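Local coordinates for malyl-CoA lyase/beta-methylmalyl-CoA lyase (Methylobacterium extorquens, PDB 5UGR), which is a TIM-barrel enzyme of the HpcH/HpaI aldolase/citrate lyase family and binds a magnesium ion, at residues 101-106 / 136-141; 40-45 / 74-79. All coordinates share one frame; numbering follows the deposited sequence.

Contact 1: 101-106 / 136-141. With MG (magnesium ion), chain B.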
# COMPACT_ATOMS: atom_id res chain seq x y z
N MET A 101 16.12 6.09 27.13
CA MET A 101 15.01 5.91 26.21
C MET A 101 14.07 7.09 26.26
O MET A 101 14.04 7.84 27.24
CB MET A 101 14.21 4.64 26.56
CG MET A 101 15.01 3.32 26.36
SD MET A 101 13.98 1.85 26.58
CE MET A 101 12.99 1.98 25.08
N ILE A 102 13.28 7.21 25.18
CA ILE A 102 12.18 8.18 25.13
C ILE A 102 10.86 7.41 24.91
O ILE A 102 10.82 6.50 24.06
CB ILE A 102 12.40 9.19 23.97
CG1 ILE A 102 13.57 10.12 24.31
CG2 ILE A 102 11.13 9.99 23.70
CD1 ILE A 102 14.05 11.00 23.18
N LEU A 103 9.89 7.73 25.75
CA LEU A 103 8.52 7.23 25.67
C LEU A 103 7.70 8.31 24.93
O LEU A 103 7.53 9.44 25.41
CB LEU A 103 7.95 6.90 27.05
CG LEU A 103 6.46 6.61 27.16
CD1 LEU A 103 6.05 5.51 26.18
CD2 LEU A 103 6.13 6.20 28.58
N ILE A 104 7.23 7.94 23.73
CA ILE A 104 6.52 8.85 22.85
C ILE A 104 5.01 8.59 23.09
O ILE A 104 4.54 7.46 22.89
CB ILE A 104 6.82 8.62 21.37
CG1 ILE A 104 8.32 8.62 21.09
CG2 ILE A 104 6.12 9.67 20.51
CD1 ILE A 104 8.69 8.13 19.70
N PRO A 105 4.25 9.59 23.52
CA PRO A 105 2.83 9.42 23.84
C PRO A 105 1.92 9.53 22.61
O PRO A 105 2.28 10.15 21.59
CB PRO A 105 2.56 10.57 24.83
CG PRO A 105 3.42 11.68 24.26
CD PRO A 105 4.69 10.98 23.82
N LYS A 106 0.75 8.87 22.74
CA LYS A 106 -0.35 9.12 21.81
C LYS A 106 -0.00 8.82 20.38
O LYS A 106 -0.47 9.45 19.44
CB LYS A 106 -0.93 10.53 21.94
CG LYS A 106 -1.27 10.92 23.35
CD LYS A 106 -1.82 12.31 23.48
CE LYS A 106 -1.08 13.40 22.70
NZ LYS A 106 -1.59 14.78 23.07
N GLU A 136 10.16 3.75 23.28
CA GLU A 136 8.94 3.04 23.65
C GLU A 136 7.80 3.92 23.12
O GLU A 136 7.87 5.14 23.17
CB GLU A 136 8.81 2.88 25.16
CG GLU A 136 7.55 2.16 25.64
CD GLU A 136 7.57 2.02 27.20
OE1 GLU A 136 8.61 1.50 27.71
OE2 GLU A 136 6.56 2.46 27.85
N VAL A 137 6.75 3.29 22.59
CA VAL A 137 5.56 4.02 22.15
C VAL A 137 4.38 3.66 22.99
O VAL A 137 4.17 2.51 23.35
CB VAL A 137 5.28 3.79 20.66
CG1 VAL A 137 6.36 4.38 19.78
CG2 VAL A 137 4.97 2.42 20.37
N LEU A 138 3.58 4.66 23.29
CA LEU A 138 2.29 4.47 23.93
C LEU A 138 1.20 4.33 22.88
O LEU A 138 1.04 5.23 22.00
CB LEU A 138 1.97 5.65 24.84
CG LEU A 138 2.12 5.38 26.32
CD1 LEU A 138 2.42 6.65 27.10
CD2 LEU A 138 0.93 4.66 26.87
N ILE A 139 0.50 3.19 22.93
CA ILE A 139 -0.72 2.96 22.13
C ILE A 139 -1.85 3.23 23.11
O ILE A 139 -2.16 2.40 24.01
CB ILE A 139 -0.72 1.54 21.55
CG1 ILE A 139 0.53 1.27 20.72
CG2 ILE A 139 -2.00 1.32 20.74
CD1 ILE A 139 0.70 2.12 19.51
N GLU A 140 -2.42 4.43 22.99
CA GLU A 140 -3.35 4.96 24.01
C GLU A 140 -4.48 5.73 23.35
O GLU A 140 -5.16 6.51 24.01
CB GLU A 140 -2.62 5.82 25.03
CG GLU A 140 -1.95 7.07 24.47
CD GLU A 140 -1.30 7.96 25.52
OE1 GLU A 140 -2.03 8.27 26.49
OE2 GLU A 140 -0.14 8.34 25.33
N THR A 141 -4.68 5.49 22.04
CA THR A 141 -5.76 6.12 21.32
C THR A 141 -6.28 5.09 20.32
O THR A 141 -5.56 4.12 19.95
CB THR A 141 -5.29 7.35 20.51
OG1 THR A 141 -4.33 6.95 19.52
CG2 THR A 141 -4.71 8.44 21.39
MG MG B . -1.79 9.45 28.09
O HOH W 1 -3.08 8.88 18.33
O HOH W 2 0.24 9.50 27.77
O HOH W 3 -1.55 7.79 29.31
O HOH W 4 -1.95 11.26 26.99
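The flat carboxylate of E140 meets the turn at K106: the backbone N of K106 donates to E140 OE2 at 2.8 Å, on the anti side of that oxygen and 31° out of the carboxylate plane. P105 CB and K106 CG both touch the same oxygen, the latter 3.4 Å from E140 OE2, while water 2, itself a magnesium ligand, donates to it. OE1, the other oxygen of E140, binds the magnesium at 2.0 Å. A chi1 of 62° sets CG of E140 between its backbone N and carbonyl carbon, and the extended chain carries the carboxylate up to the metal. The second flat group, the carboxylate of E136, is touched from out of its plane by L103, whose CD1 lies 3.5 Å from E136 OE2; S162 bonds the same oxygen. L103 CD1 also packs on L138 CD1 at 3.9 Å, so the methyl wedges between the E136 and L138 side chains. On the other face of the sheet I104 and V137 meet loosely. Behind these side chains run parallel strands, bonded from E136 N to I102 O, from I104 N to E136 O and from L138 N to I104 O. Past the strands, water 1 bridges K106 O and T141 OG1; T141 caps the next helix through G144 N, and the K106 amine pairs with D304 of the second subunit. The two strands, linked by helix 110-127, make a right-handed beta-alpha-beta unit of the TIM barrel, with the metal site at the C-terminal ends of its strands.

Contact 2: 40-45 / 74-79; sequences FLDLED and MIRING. With MG (magnesium ion), chain B.
R76 runs alongside D42, pointing the same way, and grips its carboxylate side-on: NE bonds D42 OD1 and NH2 bonds D42 OD2, each at 2.8 Å and nearly straight. Both oxygens lie in the guanidinium plane, but the carboxylate is turned 51° against it and is met from above its own plane. D42 OD1 also accepts from E44 N, closing an Asx turn; this donor and R76 NE arrive from opposite faces of the carboxylate. A bend at chi3 of R76 (61°) after an extended start turns the guanidinium into this grip. One of its faces carries F40, side by side with it, CE1 of F40 lying 3.7 Å from R76 NE and the two planes 57° apart. Over the other face come D45 CB and E44 OE1, the latter 3.3 Å from R76 NE, a purely electrostatic pairing that N-H groups do not point at. E44 OE1 accepts instead from D45 N and water 2. On the face of L41 and I75, L43 CD1 packs against I75 CB at 4.1 Å, and L43 O takes a bond from N78 ND2, whose stronger partner is D88. D45 OD2 binds the magnesium at 2.1 Å, while D45 OD1 pairs with R301 of the second subunit. Through E44 and waters 2 and 4, the D42–E44–R76 salt-bridge network reaches the metal's second shell, at the C-terminal ends of adjacent TIM-barrel strands.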
# COMPACT_ATOMS: atom_id res chain seq x y z
N PHE A 40 10.06 6.00 33.97
CA PHE A 40 9.94 7.18 33.13
C PHE A 40 9.63 8.40 33.95
O PHE A 40 8.79 8.37 34.85
CB PHE A 40 8.96 7.02 31.93
CG PHE A 40 7.49 7.03 32.23
CD1 PHE A 40 6.79 8.20 32.41
CD2 PHE A 40 6.77 5.84 32.14
CE1 PHE A 40 5.41 8.18 32.57
CE2 PHE A 40 5.40 5.81 32.28
CZ PHE A 40 4.71 7.01 32.49
N LEU A 41 10.42 9.44 33.65
CA LEU A 41 10.23 10.75 34.22
C LEU A 41 9.29 11.54 33.32
O LEU A 41 9.61 11.74 32.11
CB LEU A 41 11.58 11.44 34.41
CG LEU A 41 12.64 10.62 35.18
CD1 LEU A 41 13.93 11.44 35.33
CD2 LEU A 41 12.09 10.17 36.57
N ASP A 42 8.15 11.94 33.86
CA ASP A 42 7.05 12.39 33.03
C ASP A 42 7.03 13.92 32.84
O ASP A 42 7.14 14.70 33.81
CB ASP A 42 5.76 11.95 33.71
CG ASP A 42 4.52 12.05 32.81
OD1 ASP A 42 4.68 12.16 31.57
OD2 ASP A 42 3.40 12.00 33.40
N LEU A 43 6.87 14.33 31.59
CA LEU A 43 6.63 15.74 31.24
C LEU A 43 5.24 15.98 30.73
O LEU A 43 4.86 17.12 30.48
CB LEU A 43 7.63 16.16 30.13
CG LEU A 43 9.11 15.98 30.52
CD1 LEU A 43 9.96 15.35 29.43
CD2 LEU A 43 9.68 17.26 30.91
N GLU A 44 4.53 14.88 30.50
CA GLU A 44 3.26 14.87 29.76
C GLU A 44 2.06 14.81 30.72
O GLU A 44 1.86 15.75 31.51
CB GLU A 44 3.31 13.77 28.64
CG GLU A 44 2.18 13.87 27.58
CD GLU A 44 1.22 12.70 27.49
OE1 GLU A 44 1.29 11.82 28.40
OE2 GLU A 44 0.38 12.72 26.53
N ASP A 45 1.28 13.73 30.69
CA ASP A 45 -0.05 13.72 31.33
C ASP A 45 -0.05 14.22 32.82
O ASP A 45 -0.96 14.95 33.24
CB ASP A 45 -0.65 12.31 31.34
CG ASP A 45 -1.34 11.89 30.06
OD1 ASP A 45 -1.87 12.77 29.32
OD2 ASP A 45 -1.36 10.61 29.80
N MET A 74 13.99 6.64 31.34
CA MET A 74 13.21 7.13 30.22
C MET A 74 12.57 8.48 30.57
O MET A 74 12.39 8.79 31.75
CB MET A 74 12.13 6.07 29.91
CG MET A 74 11.31 6.24 28.62
SD MET A 74 10.65 4.66 28.03
CE MET A 74 9.55 4.22 29.39
N ILE A 75 12.19 9.24 29.55
CA ILE A 75 11.29 10.37 29.74
C ILE A 75 10.05 10.16 28.88
O ILE A 75 10.15 9.63 27.75
CB ILE A 75 11.93 11.71 29.37
CG1 ILE A 75 12.54 11.72 27.93
CG2 ILE A 75 12.98 12.11 30.40
CD1 ILE A 75 13.16 13.00 27.42
N ARG A 76 8.89 10.55 29.43
CA ARG A 76 7.66 10.62 28.63
C ARG A 76 7.55 12.09 28.19
O ARG A 76 7.31 13.00 28.99
CB ARG A 76 6.42 10.16 29.30
CG ARG A 76 5.20 10.28 28.37
CD ARG A 76 3.95 9.59 28.85
NE ARG A 76 3.43 10.09 30.14
CZ ARG A 76 2.38 9.59 30.77
NH1 ARG A 76 1.70 8.58 30.21
NH2 ARG A 76 2.02 9.97 32.00
N ILE A 77 7.88 12.31 26.91
CA ILE A 77 7.78 13.62 26.30
C ILE A 77 6.35 14.04 26.07
O ILE A 77 5.45 13.24 26.13
CB ILE A 77 8.61 13.75 24.99
CG1 ILE A 77 8.10 12.76 23.91
CG2 ILE A 77 10.07 13.46 25.28
CD1 ILE A 77 8.81 12.89 22.60
N ASN A 78 6.18 15.35 25.84
CA ASN A 78 4.86 15.85 25.50
C ASN A 78 4.40 15.36 24.13
O ASN A 78 5.20 14.88 23.29
CB ASN A 78 4.83 17.37 25.65
CG ASN A 78 4.62 17.75 27.09
OD1 ASN A 78 3.47 17.68 27.62
ND2 ASN A 78 5.72 18.08 27.78
N GLY A 79 3.11 15.52 23.89
CA GLY A 79 2.52 15.07 22.62
C GLY A 79 3.02 15.85 21.41
O GLY A 79 3.41 17.03 21.50
MG MG B . -1.79 9.45 28.09
O HOH W 4 -1.95 11.26 26.99
O HOH W 2 0.24 9.50 27.77
O HOH W 5 -0.69 8.57 31.96
O HOH W 3 -1.55 7.79 29.31

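From the N terminus, contact 2 closes first, bringing strand 72-76 back beside strand 38-42 after the helix 52-65 crossover. The chain then passes through helix 85-95 into strand 101-104, and contact 1 closes the next loop but one, around helix 110-127, against strand 134-139. The two loops follow in series, neither nesting nor crossing. The two contacts meet within one barrel sheet, where strands 72-76 and 101-104 are neighbours: L103 N lies 2.8 Å from I75 O, a probable hydrogen bond. Four consecutive barrel strands are thereby tied together, and D45 from contact 2, E140 from contact 1 and D167 share one magnesium ion with waters 2, 3 and 4.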